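Local coordinates for peptidase M16 C-terminal domain-containing protein (Enterococcus faecalis, PDB 3D3Y) that is of unknown function but is related to the M16 peptidases and probably binds a metal ion, at residues A[163-168]-A[238-243]; A[257-262]-A[331-336]; A[276-281]-A[313-318]; A[343-348]-A[401-406]. One frame throughout, in Å; residues are numbered along the deposited sequence.

Interaction 1 of 4, residues A[163-168]-A[238-243]; sequences FNQSED and PIRNVI
Q165 meets P238 across a surface contact between two loops: a type I beta turn, F163 to S166, that follows helix 150-162, and the irregular run that leads into strand 244-251. At F163 the backbone breaks out of the helical conformation. Its CB points away from 238-243, and the ring packs instead edge-to-face with F314 and against Y235. Q165 makes the contact itself. With chi1 at 55°, CG stands between the backbone N and the carbonyl carbon, and the chain then runs extended (chi2 -178°), carrying the amide to the CD corner of the proline ring, the two side chains set obliquely. NE2 of Q165 reaches P238 CD at 3.2 Å, while Q165 OE1 lies 3.6 Å from P238 O, two acceptors that form no bond. S166 closes the turn with its backbone N on F163 O at 2.8 Å. On the partner loop, R240 has its CB directed toward the turn, but its guanidinium takes part in a cation-pi contact with Y162, at the end of the same helix. From Q165 OE1 the nearest guanidinium atom is R240 NE, 4.3 Å away at an oblique approach and too far for a hydrogen bond.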
loop_
_atom_site.group_PDB
_atom_site.type_symbol
_atom_site.label_atom_id
_atom_site.label_comp_id
_atom_site.label_asym_id
_atom_site.label_seq_id
_atom_site.Cartn_x
_atom_site.Cartn_y
_atom_site.Cartn_z
ATOM N N PHE A 163 -14.186 -9.169 2.307
ATOM C CA PHE A 163 -14.268 -8.292 3.496
ATOM C C PHE A 163 -15.660 -7.732 3.777
ATOM O O PHE A 163 -15.817 -6.658 4.362
ATOM C CB PHE A 163 -13.295 -7.126 3.329
ATOM C CG PHE A 163 -11.845 -7.543 3.298
ATOM C CD1 PHE A 163 -11.209 -7.982 4.474
ATOM C CD2 PHE A 163 -11.109 -7.468 2.106
ATOM C CE1 PHE A 163 -9.865 -8.351 4.469
ATOM C CE2 PHE A 163 -9.752 -7.847 2.075
ATOM C CZ PHE A 163 -9.130 -8.291 3.269
ATOM N N ASN A 164 -16.665 -8.459 3.353
ATOM C CA ASN A 164 -18.025 -7.952 3.368
ATOM C C ASN A 164 -18.493 -7.712 4.793
ATOM O O ASN A 164 -19.388 -6.909 5.018
ATOM C CB ASN A 164 -18.942 -8.939 2.664
ATOM C CG ASN A 164 -20.237 -8.311 2.207
ATOM O OD1 ASN A 164 -20.356 -7.080 2.134
ATOM N ND2 ASN A 164 -21.223 -9.153 1.881
ATOM N N GLN A 165 -17.871 -8.383 5.763
ATOM C CA GLN A 165 -18.281 -8.173 7.157
ATOM C C GLN A 165 -17.738 -6.834 7.718
ATOM O O GLN A 165 -18.175 -6.378 8.783
ATOM C CB GLN A 165 -17.955 -9.379 8.048
ATOM C CG GLN A 165 -16.502 -9.832 8.051
ATOM C CD GLN A 165 -16.282 -11.066 8.924
ATOM O OE1 GLN A 165 -16.086 -12.198 8.423
ATOM N NE2 GLN A 165 -16.328 -10.855 10.256
ATOM N N SER A 166 -16.847 -6.181 6.966
ATOM C CA SER A 166 -16.240 -4.943 7.426
ATOM C C SER A 166 -16.513 -3.779 6.482
ATOM O O SER A 166 -15.980 -3.745 5.348
ATOM C CB SER A 166 -14.726 -5.119 7.609
ATOM O OG SER A 166 -14.098 -3.846 7.690
ATOM N N GLU A 167 -17.275 -2.791 6.961
ATOM C CA GLU A 167 -17.532 -1.603 6.136
ATOM C C GLU A 167 -16.248 -0.828 5.754
ATOM O O GLU A 167 -16.217 -0.135 4.738
ATOM C CB GLU A 167 -18.604 -0.706 6.766
ATOM C CG GLU A 167 -19.988 -0.721 5.982
ATOM C CD GLU A 167 -20.368 -2.078 5.322
ATOM O OE1 GLU A 167 -20.730 -2.068 4.114
ATOM O OE2 GLU A 167 -20.305 -3.151 5.987
ATOM N N ASP A 168 -15.188 -0.977 6.549
ATOM C CA ASP A 168 -13.930 -0.281 6.276
ATOM C C ASP A 168 -13.052 -1.007 5.275
ATOM O O ASP A 168 -12.483 -0.396 4.367
ATOM C CB ASP A 168 -13.161 -0.057 7.573
ATOM C CG ASP A 168 -13.977 0.655 8.620
ATOM O OD1 ASP A 168 -14.638 1.649 8.297
ATOM O OD2 ASP A 168 -13.963 0.218 9.789
ATOM N N PRO A 238 -13.304 -13.753 11.200
ATOM C CA PRO A 238 -13.565 -15.188 11.262
ATOM C C PRO A 238 -13.658 -15.844 9.886
ATOM O O PRO A 238 -14.109 -15.206 8.906
ATOM C CB PRO A 238 -14.923 -15.270 11.969
ATOM C CG PRO A 238 -15.099 -13.962 12.632
ATOM C CD PRO A 238 -14.416 -12.973 11.772
ATOM N N ILE A 239 -13.203 -17.099 9.829
ATOM C CA ILE A 239 -13.486 -18.006 8.724
ATOM C C ILE A 239 -14.992 -18.325 8.715
ATOM O O ILE A 239 -15.559 -18.668 9.757
ATOM C CB ILE A 239 -12.664 -19.299 8.853
ATOM C CG1 ILE A 239 -11.178 -18.999 8.625
ATOM C CG2 ILE A 239 -13.091 -20.322 7.824
ATOM C CD1 ILE A 239 -10.282 -19.642 9.642
ATOM N N ARG A 240 -15.615 -18.177 7.547
ATOM C CA ARG A 240 -17.003 -18.563 7.302
ATOM C C ARG A 240 -17.013 -20.018 6.818
ATOM O O ARG A 240 -16.142 -20.443 6.046
ATOM C CB ARG A 240 -17.627 -17.692 6.197
ATOM C CG ARG A 240 -17.772 -16.172 6.461
ATOM C CD ARG A 240 -17.545 -15.355 5.137
ATOM N NE ARG A 240 -16.170 -14.857 5.000
ATOM C CZ ARG A 240 -15.643 -14.281 3.908
ATOM N NH1 ARG A 240 -14.377 -13.889 3.934
ATOM N NH2 ARG A 240 -16.346 -14.109 2.782
ATOM N N ASN A 241 -18.012 -20.784 7.236
ATOM C CA ASN A 241 -18.096 -22.167 6.769
ATOM C C ASN A 241 -18.638 -22.333 5.357
ATOM O O ASN A 241 -18.381 -23.353 4.703
ATOM C CB ASN A 241 -18.778 -23.077 7.794
ATOM C CG ASN A 241 -17.811 -23.510 8.905
ATOM O OD1 ASN A 241 -16.752 -24.110 8.629
ATOM N ND2 ASN A 241 -18.151 -23.188 10.155
ATOM N N VAL A 242 -19.323 -21.315 4.853
ATOM C CA VAL A 242 -19.833 -21.367 3.496
ATOM C C VAL A 242 -19.043 -20.365 2.633
ATOM O O VAL A 242 -18.790 -19.238 3.070
ATOM C CB VAL A 242 -21.353 -21.069 3.479
ATOM C CG1 VAL A 242 -21.888 -20.954 2.054
ATOM C CG2 VAL A 242 -22.130 -22.150 4.243
ATOM N N ILE A 243 -18.637 -20.775 1.435
ATOM C CA ILE A 243 -18.023 -19.852 0.473
ATOM C C ILE A 243 -19.063 -18.900 -0.144
ATOM O O ILE A 243 -20.096 -19.362 -0.622
ATOM C CB ILE A 243 -17.312 -20.634 -0.633
ATOM C CG1 ILE A 243 -16.119 -21.381 -0.023
ATOM C CG2 ILE A 243 -16.866 -19.710 -1.790
ATOM C CD1 ILE A 243 -15.742 -22.648 -0.721
#

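Interaction 2 of 4, residues A[257-262]-A[331-336]; sequences LNLAYN and RLISTE
R331 O, two residues ahead of the I333 that touches L259 and Y261, is gripped twice by T335: the backbone N at 2.9 Å from R331 O is the helical bond, and OG1 donates to the same R331 O at 3.0 Å. The two donors come from opposite faces of the carbonyl plane, the hydroxyl lying 36° out of it. I333 alone carries the helix side of the contact, by two different branches. Its chi1 of -69° sets CG2 anti to the backbone N and CG1 beside it, which spreads the branches toward separate partners. CD1 of I333 meets CD1 of L259 tip to tip at 3.8 Å. CG2 of I333 lies 3.5 Å from Y261 OH, an approach of a methyl to a hydroxyl with the two side chains running obliquely to one another. L259 and Y261, two residues apart, both direct CB toward the helix, which identifies the strand face that it covers. All three touching residues are buried. Within the mixed sheet, strand 255-262 runs antiparallel between strands 411-421 and 314-321; helix 326-341 packs over the L259 and Y261 side, whereas N258 faces away and makes a weak bond to A154 O of helix 150-162.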
loop_
_atom_site.group_PDB
_atom_site.type_symbol
_atom_site.label_atom_id
_atom_site.label_comp_id
_atom_site.label_asym_id
_atom_site.label_seq_id
_atom_site.Cartn_x
_atom_site.Cartn_y
_atom_site.Cartn_z
ATOM N N LEU A 257 -12.330 -14.290 -13.331
ATOM C CA LEU A 257 -12.735 -15.202 -12.265
ATOM C C LEU A 257 -11.695 -15.174 -11.157
ATOM O O LEU A 257 -10.553 -15.616 -11.351
ATOM C CB LEU A 257 -12.962 -16.635 -12.828
ATOM C CG LEU A 257 -13.296 -17.735 -11.796
ATOM C CD1 LEU A 257 -14.638 -17.426 -11.032
ATOM C CD2 LEU A 257 -13.347 -19.131 -12.468
ATOM N N ASN A 258 -12.087 -14.643 -10.004
ATOM C CA ASN A 258 -11.155 -14.434 -8.897
ATOM C C ASN A 258 -11.594 -15.154 -7.622
ATOM O O ASN A 258 -12.799 -15.330 -7.372
ATOM C CB ASN A 258 -11.006 -12.924 -8.584
ATOM C CG ASN A 258 -10.486 -12.121 -9.768
ATOM O OD1 ASN A 258 -9.820 -12.647 -10.678
ATOM N ND2 ASN A 258 -10.784 -10.814 -9.757
ATOM N N LEU A 259 -10.626 -15.531 -6.796
ATOM C CA LEU A 259 -10.893 -16.336 -5.585
ATOM C C LEU A 259 -10.086 -15.737 -4.452
ATOM O O LEU A 259 -8.917 -15.363 -4.643
ATOM C CB LEU A 259 -10.441 -17.795 -5.753
ATOM C CG LEU A 259 -11.076 -18.731 -6.782
ATOM C CD1 LEU A 259 -10.597 -18.405 -8.214
ATOM C CD2 LEU A 259 -10.681 -20.126 -6.430
ATOM N N ALA A 260 -10.695 -15.692 -3.272
ATOM C CA ALA A 260 -10.041 -15.195 -2.078
ATOM C C ALA A 260 -10.053 -16.258 -0.997
ATOM O O ALA A 260 -11.107 -16.827 -0.670
ATOM C CB ALA A 260 -10.737 -13.944 -1.577
ATOM N N TYR A 261 -8.886 -16.459 -0.389
ATOM C CA TYR A 261 -8.689 -17.443 0.651
ATOM C C TYR A 261 -8.214 -16.775 1.924
ATOM O O TYR A 261 -7.415 -15.841 1.853
ATOM C CB TYR A 261 -7.550 -18.368 0.239
ATOM C CG TYR A 261 -7.723 -19.155 -1.034
ATOM C CD1 TYR A 261 -8.121 -20.488 -1.004
ATOM C CD2 TYR A 261 -7.416 -18.583 -2.266
ATOM C CE1 TYR A 261 -8.249 -21.218 -2.184
ATOM C CE2 TYR A 261 -7.517 -19.307 -3.450
ATOM C CZ TYR A 261 -7.924 -20.617 -3.394
ATOM O OH TYR A 261 -8.004 -21.314 -4.569
ATOM N N ASN A 262 -8.676 -17.257 3.076
ATOM C CA ASN A 262 -8.133 -16.833 4.365
ATOM C C ASN A 262 -6.845 -17.648 4.603
ATOM O O ASN A 262 -6.849 -18.885 4.480
ATOM C CB ASN A 262 -9.167 -17.095 5.473
ATOM C CG ASN A 262 -8.701 -16.635 6.854
ATOM O OD1 ASN A 262 -7.858 -17.260 7.479
ATOM N ND2 ASN A 262 -9.279 -15.565 7.334
ATOM N N ARG A 331 -12.229 -26.073 -10.820
ATOM C CA ARG A 331 -11.757 -27.453 -10.530
ATOM C C ARG A 331 -10.232 -27.587 -10.746
ATOM O O ARG A 331 -9.537 -28.199 -9.932
ATOM C CB ARG A 331 -12.532 -28.503 -11.348
ATOM C CG ARG A 331 -14.044 -28.566 -10.974
ATOM C CD ARG A 331 -14.814 -29.720 -11.706
ATOM N NE ARG A 331 -15.105 -29.451 -13.123
ATOM C CZ ARG A 331 -16.238 -28.918 -13.606
ATOM N NH1 ARG A 331 -17.239 -28.557 -12.800
ATOM N NH2 ARG A 331 -16.370 -28.730 -14.915
ATOM N N LEU A 332 -9.723 -26.995 -11.820
ATOM C CA LEU A 332 -8.282 -27.049 -12.093
ATOM C C LEU A 332 -7.461 -26.370 -10.986
ATOM O O LEU A 332 -6.443 -26.898 -10.571
ATOM C CB LEU A 332 -7.955 -26.408 -13.448
ATOM C CG LEU A 332 -8.434 -27.140 -14.715
ATOM C CD1 LEU A 332 -8.260 -26.288 -15.997
ATOM C CD2 LEU A 332 -7.742 -28.496 -14.874
ATOM N N ILE A 333 -7.887 -25.182 -10.565
ATOM C CA ILE A 333 -7.238 -24.438 -9.465
ATOM C C ILE A 333 -7.233 -25.257 -8.166
ATOM O O ILE A 333 -6.191 -25.359 -7.475
ATOM C CB ILE A 333 -7.965 -23.111 -9.190
ATOM C CG1 ILE A 333 -7.752 -22.129 -10.350
ATOM C CG2 ILE A 333 -7.484 -22.482 -7.839
ATOM C CD1 ILE A 333 -8.729 -20.914 -10.291
ATOM N N SER A 334 -8.391 -25.838 -7.845
ATOM C CA SER A 334 -8.519 -26.711 -6.667
ATOM C C SER A 334 -7.570 -27.912 -6.734
ATOM O O SER A 334 -6.921 -28.297 -5.731
ATOM C CB SER A 334 -9.963 -27.225 -6.552
ATOM O OG SER A 334 -10.037 -28.228 -5.542
ATOM N N THR A 335 -7.465 -28.494 -7.928
ATOM C CA THR A 335 -6.533 -29.619 -8.134
ATOM C C THR A 335 -5.086 -29.257 -7.841
ATOM O O THR A 335 -4.376 -30.013 -7.153
ATOM C CB THR A 335 -6.671 -30.183 -9.546
ATOM O OG1 THR A 335 -7.994 -30.712 -9.656
ATOM C CG2 THR A 335 -5.662 -31.320 -9.776
ATOM N N GLU A 336 -4.651 -28.110 -8.356
ATOM C CA GLU A 336 -3.295 -27.649 -8.072
ATOM C C GLU A 336 -3.082 -27.366 -6.595
ATOM O O GLU A 336 -2.026 -27.657 -6.066
ATOM C CB GLU A 336 -2.914 -26.437 -8.928
ATOM C CG GLU A 336 -2.833 -26.770 -10.448
ATOM C CD GLU A 336 -2.012 -28.027 -10.733
ATOM O OE1 GLU A 336 -1.018 -28.289 -10.020
ATOM O OE2 GLU A 336 -2.348 -28.769 -11.670
#

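Interaction 3 of 4, residues A[276-281]-A[313-318]; sequences QVFNGI and GFMTVQ. With ACT (acetate ion), chain E.
A selenium atom lies in the plane of an aromatic ring: M315, present as selenomethionine, brings SE to the edge of F278. The evidence is threefold. SE of M315 is 3.8 Å from F278 CE2, it stands 5.2 Å from the centroid of the F278 ring, and its direction is 86° off the ring normal, so this is a Met-aromatic contact at the edge and not over a face. A chi1 of 163° swings the F278 ring away from its own backbone N and puts the CE2 edge toward the strand, while the M315 chain bends at chi2 and chi3, and the two side chains cross at about a right angle. N279 completes the helical side more loosely, with ND2 4.3 Å from M315 SE. In the fold this is helix 272-284 lying over strand 314-321 of the mixed five-stranded sheet. That strand starts at a G1 beta bulge, in which G313, with positive phi, and F314 both face D309 of the neighbouring strand 303-309. T316 directs CB away from the helix, and on this other side of the strand an acetate ion, probably from the crystallisation liquor, is bound. T316 OG1 donates to the acetate O at 2.8 Å. The acetate OXT sits over one face of the F314 ring, and the acetate CH3 is 4.0 Å from F314 CZ. V406 and A407 of helix 400-409 also touch the F278 side chain.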
loop_
_atom_site.group_PDB
_atom_site.type_symbol
_atom_site.label_atom_id
_atom_site.label_comp_id
_atom_site.label_asym_id
_atom_site.label_seq_id
_atom_site.Cartn_x
_atom_site.Cartn_y
_atom_site.Cartn_z
ATOM N N GLN A 276 5.467 -17.098 1.625
ATOM C CA GLN A 276 6.150 -16.444 0.507
ATOM C C GLN A 276 6.436 -17.493 -0.594
ATOM O O GLN A 276 6.160 -17.275 -1.770
ATOM C CB GLN A 276 7.453 -15.799 0.999
ATOM C CG GLN A 276 7.276 -14.644 1.998
ATOM C CD GLN A 276 6.651 -13.421 1.339
ATOM O OE1 GLN A 276 6.771 -13.223 0.119
ATOM N NE2 GLN A 276 5.969 -12.607 2.129
ATOM N N VAL A 277 6.971 -18.631 -0.173
ATOM C CA VAL A 277 7.357 -19.686 -1.086
ATOM C C VAL A 277 6.115 -20.383 -1.623
ATOM O O VAL A 277 6.025 -20.611 -2.836
ATOM C CB VAL A 277 8.370 -20.681 -0.436
ATOM C CG1 VAL A 277 8.718 -21.851 -1.406
ATOM C CG2 VAL A 277 9.647 -19.934 -0.005
ATOM N N PHE A 278 5.149 -20.690 -0.746
ATOM C CA PHE A 278 3.906 -21.331 -1.214
ATOM C C PHE A 278 3.280 -20.509 -2.339
ATOM O O PHE A 278 2.882 -21.052 -3.383
ATOM C CB PHE A 278 2.882 -21.494 -0.090
ATOM C CG PHE A 278 1.494 -21.754 -0.612
ATOM C CD1 PHE A 278 1.082 -23.062 -0.934
ATOM C CD2 PHE A 278 0.610 -20.695 -0.824
ATOM C CE1 PHE A 278 -0.208 -23.306 -1.459
ATOM C CE2 PHE A 278 -0.670 -20.926 -1.352
ATOM C CZ PHE A 278 -1.087 -22.242 -1.652
ATOM N N ASN A 279 3.220 -19.192 -2.129
ATOM C CA ASN A 279 2.595 -18.300 -3.094
ATOM C C ASN A 279 3.291 -18.356 -4.429
ATOM O O ASN A 279 2.625 -18.409 -5.482
ATOM C CB ASN A 279 2.521 -16.845 -2.612
ATOM C CG ASN A 279 1.862 -15.949 -3.654
ATOM O OD1 ASN A 279 2.501 -15.027 -4.213
ATOM N ND2 ASN A 279 0.603 -16.246 -3.957
ATOM N N GLY A 280 4.627 -18.357 -4.398
ATOM C CA GLY A 280 5.410 -18.456 -5.621
ATOM C C GLY A 280 5.148 -19.739 -6.388
ATOM O O GLY A 280 5.077 -19.710 -7.614
ATOM N N ILE A 281 4.982 -20.860 -5.671
ATOM C CA ILE A 281 4.805 -22.171 -6.317
ATOM C C ILE A 281 3.385 -22.311 -6.861
ATOM O O ILE A 281 3.158 -22.980 -7.875
ATOM C CB ILE A 281 5.096 -23.300 -5.300
ATOM C CG1 ILE A 281 6.598 -23.391 -5.002
ATOM C CG2 ILE A 281 4.572 -24.660 -5.772
ATOM C CD1 ILE A 281 6.880 -24.149 -3.655
ATOM N N GLY A 313 -4.177 -11.001 6.157
ATOM C CA GLY A 313 -4.310 -12.477 6.292
ATOM C C GLY A 313 -5.134 -13.209 5.230
ATOM O O GLY A 313 -5.925 -14.105 5.544
ATOM N N PHE A 314 -4.894 -12.870 3.978
ATOM C CA PHE A 314 -5.617 -13.454 2.878
ATOM C C PHE A 314 -4.749 -13.502 1.634
ATOM O O PHE A 314 -3.676 -12.887 1.559
ATOM C CB PHE A 314 -6.977 -12.765 2.668
ATOM C CG PHE A 314 -6.939 -11.535 1.794
ATOM C CD1 PHE A 314 -7.592 -11.540 0.575
ATOM C CD2 PHE A 314 -6.302 -10.356 2.204
ATOM C CE1 PHE A 314 -7.589 -10.409 -0.255
ATOM C CE2 PHE A 314 -6.288 -9.216 1.376
ATOM C CZ PHE A 314 -6.924 -9.246 0.148
HETATM N N MSE A 315 -5.185 -14.277 0.662
HETATM C CA MSE A 315 -4.461 -14.627 -0.551
HETATM C C MSE A 315 -5.515 -14.617 -1.635
HETATM O O MSE A 315 -6.592 -15.027 -1.363
HETATM C CB MSE A 315 -3.974 -16.065 -0.391
HETATM C CG MSE A 315 -2.777 -16.513 -1.120
HETATM SE SE MSE A 315 -2.943 -18.000 -2.272
HETATM C CE MSE A 315 -4.464 -17.549 -3.088
ATOM N N THR A 316 -5.191 -14.169 -2.847
ATOM C CA THR A 316 -6.158 -14.155 -3.955
ATOM C C THR A 316 -5.552 -14.816 -5.182
ATOM O O THR A 316 -4.308 -14.837 -5.351
ATOM C CB THR A 316 -6.565 -12.730 -4.366
ATOM O OG1 THR A 316 -5.435 -12.069 -4.925
ATOM C CG2 THR A 316 -7.091 -11.917 -3.193
ATOM N N VAL A 317 -6.427 -15.408 -5.984
ATOM C CA VAL A 317 -6.091 -15.921 -7.258
ATOM C C VAL A 317 -6.952 -15.105 -8.200
ATOM O O VAL A 317 -8.159 -14.947 -7.962
ATOM C CB VAL A 317 -6.427 -17.439 -7.384
ATOM C CG1 VAL A 317 -6.352 -17.921 -8.868
ATOM C CG2 VAL A 317 -5.466 -18.277 -6.542
ATOM N N GLN A 318 -6.332 -14.574 -9.252
ATOM C CA GLN A 318 -7.040 -13.802 -10.260
ATOM C C GLN A 318 -6.818 -14.435 -11.633
ATOM O O GLN A 318 -5.674 -14.725 -11.987
ATOM C CB GLN A 318 -6.486 -12.376 -10.274
ATOM C CG GLN A 318 -6.734 -11.603 -8.977
ATOM C CD GLN A 318 -6.141 -10.218 -9.066
ATOM O OE1 GLN A 318 -6.375 -9.472 -10.037
ATOM N NE2 GLN A 318 -5.338 -9.874 -8.073
HETATM C C ACT E . -4.173 -9.270 -2.849
HETATM O O ACT E . -4.673 -9.514 -3.987
HETATM O OXT ACT E . -3.727 -10.242 -2.154
HETATM C CH3 ACT E . -4.133 -7.864 -2.346
#

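Interaction 4 of 4, residues A[343-348]-A[401-406]; sequences GKIREL and PEIQEV
The side-chain amide of Q404 lays one face over G343, with G343 CA 3.7 Å from Q404 CD and displaced from it nearly along the amide normal. The glycine ends helix 326-341 in a Schellman motif, with phi at 81° and two hydrogen bonds back into the last turn, and with no side chain of its own it is approached directly at the main chain. Q404 arrives on an extended chain (chi2 178°), and chi3 of -99° turns the amide so that it lies across the glycine. Its NE2 is 3.5 Å from G343 N, but both are donors and no bond joins them; the polar partner of NE2 is R341 O, one of the carbonyls near the end of that helix. Thus the amide is held by a hydrogen bond to the helix terminus while its flat side packs on the terminating residue. Beyond the glycine the chain reverses through an inverse gamma turn centred on K344, whose closing bond from I345 N to G343 O is weak, before R346 takes the N-cap of helix 347-364. In this connection I345 directs its CB toward helix 400-409 and meets I403 there. Both isoleucines also touch I340, so helix 326-341, helix 400-409 and the loop share one apolar cluster. Across the contact I345 CD1 packs on I403 CG2 at 3.8 Å, the two branches meeting at a slant.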
loop_
_atom_site.group_PDB
_atom_site.type_symbol
_atom_site.label_atom_id
_atom_site.label_comp_id
_atom_site.label_asym_id
_atom_site.label_seq_id
_atom_site.Cartn_x
_atom_site.Cartn_y
_atom_site.Cartn_z
ATOM N N GLY A 343 2.097 -32.371 -1.295
ATOM C CA GLY A 343 3.565 -32.304 -1.356
ATOM C C GLY A 343 4.072 -32.725 -2.713
ATOM O O GLY A 343 5.239 -33.102 -2.864
ATOM N N LYS A 344 3.201 -32.626 -3.722
ATOM C CA LYS A 344 3.565 -32.973 -5.083
ATOM C C LYS A 344 4.289 -31.766 -5.700
ATOM O O LYS A 344 3.735 -31.043 -6.552
ATOM C CB LYS A 344 2.338 -33.396 -5.890
ATOM C CG LYS A 344 1.778 -34.785 -5.469
ATOM C CD LYS A 344 0.356 -35.057 -5.980
ATOM C CE LYS A 344 0.347 -35.362 -7.490
ATOM N NZ LYS A 344 -1.046 -35.302 -8.022
ATOM N N ILE A 345 5.528 -31.552 -5.235
ATOM C CA ILE A 345 6.293 -30.324 -5.539
ATOM C C ILE A 345 7.699 -30.696 -5.989
ATOM O O ILE A 345 8.435 -31.373 -5.271
ATOM C CB ILE A 345 6.371 -29.382 -4.301
ATOM C CG1 ILE A 345 4.966 -29.032 -3.813
ATOM C CG2 ILE A 345 7.106 -28.098 -4.634
ATOM C CD1 ILE A 345 4.922 -28.356 -2.449
ATOM N N ARG A 346 8.060 -30.269 -7.191
ATOM C CA ARG A 346 9.341 -30.640 -7.761
ATOM C C ARG A 346 10.426 -29.751 -7.193
ATOM O O ARG A 346 10.160 -28.605 -6.834
ATOM C CB ARG A 346 9.302 -30.459 -9.277
ATOM C CG ARG A 346 8.254 -31.329 -9.976
ATOM C CD ARG A 346 8.033 -30.887 -11.429
ATOM N NE ARG A 346 9.263 -30.442 -12.109
ATOM C CZ ARG A 346 10.343 -31.197 -12.359
ATOM N NH1 ARG A 346 11.387 -30.654 -12.988
ATOM N NH2 ARG A 346 10.400 -32.477 -11.973
ATOM N N GLU A 347 11.653 -30.261 -7.164
ATOM C CA GLU A 347 12.782 -29.467 -6.697
ATOM C C GLU A 347 12.937 -28.160 -7.448
ATOM O O GLU A 347 13.223 -27.142 -6.849
ATOM C CB GLU A 347 14.075 -30.269 -6.734
ATOM C CG GLU A 347 14.300 -31.085 -5.451
ATOM C CD GLU A 347 13.919 -30.323 -4.160
ATOM O OE1 GLU A 347 14.361 -29.146 -3.997
ATOM O OE2 GLU A 347 13.178 -30.914 -3.323
ATOM N N LEU A 348 12.715 -28.179 -8.752
ATOM C CA LEU A 348 12.903 -26.978 -9.544
ATOM C C LEU A 348 11.835 -25.924 -9.210
ATOM O O LEU A 348 12.145 -24.743 -9.130
ATOM C CB LEU A 348 12.942 -27.304 -11.047
ATOM C CG LEU A 348 13.233 -26.101 -11.956
ATOM C CD1 LEU A 348 14.691 -25.585 -11.789
ATOM C CD2 LEU A 348 12.922 -26.412 -13.436
ATOM N N PRO A 401 7.368 -29.741 3.767
ATOM C CA PRO A 401 6.364 -29.884 4.834
ATOM C C PRO A 401 5.799 -28.535 5.314
ATOM O O PRO A 401 4.590 -28.437 5.576
ATOM C CB PRO A 401 7.116 -30.660 5.938
ATOM C CG PRO A 401 8.125 -31.501 5.158
ATOM C CD PRO A 401 8.585 -30.517 4.068
ATOM N N GLU A 402 6.630 -27.493 5.362
ATOM C CA GLU A 402 6.122 -26.160 5.719
ATOM C C GLU A 402 5.178 -25.587 4.676
ATOM O O GLU A 402 4.156 -24.948 5.029
ATOM C CB GLU A 402 7.253 -25.171 5.947
ATOM C CG GLU A 402 8.063 -25.450 7.258
ATOM C CD GLU A 402 9.312 -24.569 7.351
ATOM O OE1 GLU A 402 9.794 -24.109 6.278
ATOM O OE2 GLU A 402 9.814 -24.329 8.476
ATOM N N ILE A 403 5.511 -25.819 3.404
ATOM C CA ILE A 403 4.666 -25.384 2.284
ATOM C C ILE A 403 3.321 -26.105 2.291
ATOM O O ILE A 403 2.261 -25.466 2.026
ATOM C CB ILE A 403 5.404 -25.587 0.926
ATOM C CG1 ILE A 403 6.721 -24.774 0.886
ATOM C CG2 ILE A 403 4.459 -25.252 -0.270
ATOM C CD1 ILE A 403 7.745 -25.222 -0.133
ATOM N N GLN A 404 3.353 -27.418 2.572
ATOM C CA GLN A 404 2.148 -28.245 2.660
ATOM C C GLN A 404 1.253 -27.746 3.789
ATOM O O GLN A 404 0.015 -27.682 3.646
ATOM C CB GLN A 404 2.487 -29.724 2.952
ATOM C CG GLN A 404 3.237 -30.482 1.874
ATOM C CD GLN A 404 3.548 -31.908 2.305
ATOM O OE1 GLN A 404 4.669 -32.200 2.746
ATOM N NE2 GLN A 404 2.569 -32.797 2.191
ATOM N N GLU A 405 1.874 -27.412 4.925
ATOM C CA GLU A 405 1.102 -26.839 6.049
ATOM C C GLU A 405 0.407 -25.484 5.695
ATOM O O GLU A 405 -0.764 -25.279 6.036
ATOM C CB GLU A 405 1.981 -26.725 7.310
ATOM C CG GLU A 405 1.308 -26.124 8.537
ATOM C CD GLU A 405 0.093 -26.925 9.004
ATOM O OE1 GLU A 405 0.045 -28.165 8.768
ATOM O OE2 GLU A 405 -0.812 -26.296 9.614
ATOM N N VAL A 406 1.117 -24.576 5.036
ATOM C CA VAL A 406 0.520 -23.324 4.547
ATOM C C VAL A 406 -0.677 -23.681 3.638
ATOM O O VAL A 406 -1.777 -23.130 3.784
ATOM C CB VAL A 406 1.577 -22.454 3.779
ATOM C CG1 VAL A 406 0.913 -21.339 2.936
ATOM C CG2 VAL A 406 2.577 -21.863 4.787
#

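Overall arrangement
From the N terminus, interaction 1 closes first, drawing the turn after helix 150-162 toward the loop that precedes strand 244-251. Interaction 2 then closes a loop between strand 255-262 and helix 326-341, and interaction 3 is nested inside it, joining helix 272-284 to strand 314-321. Interaction 4 follows in series, bringing the connection between helices 326-341 and 347-364 onto helix 400-409. None of the loops cross. Strands 255-262 and 314-321 are neighbours in one sheet, so interactions 2 and 3 share it, their centres about 11 Å apart. F163 on F314 links interaction 1 to interaction 3, and V277 on I403 links interaction 3 to interaction 4.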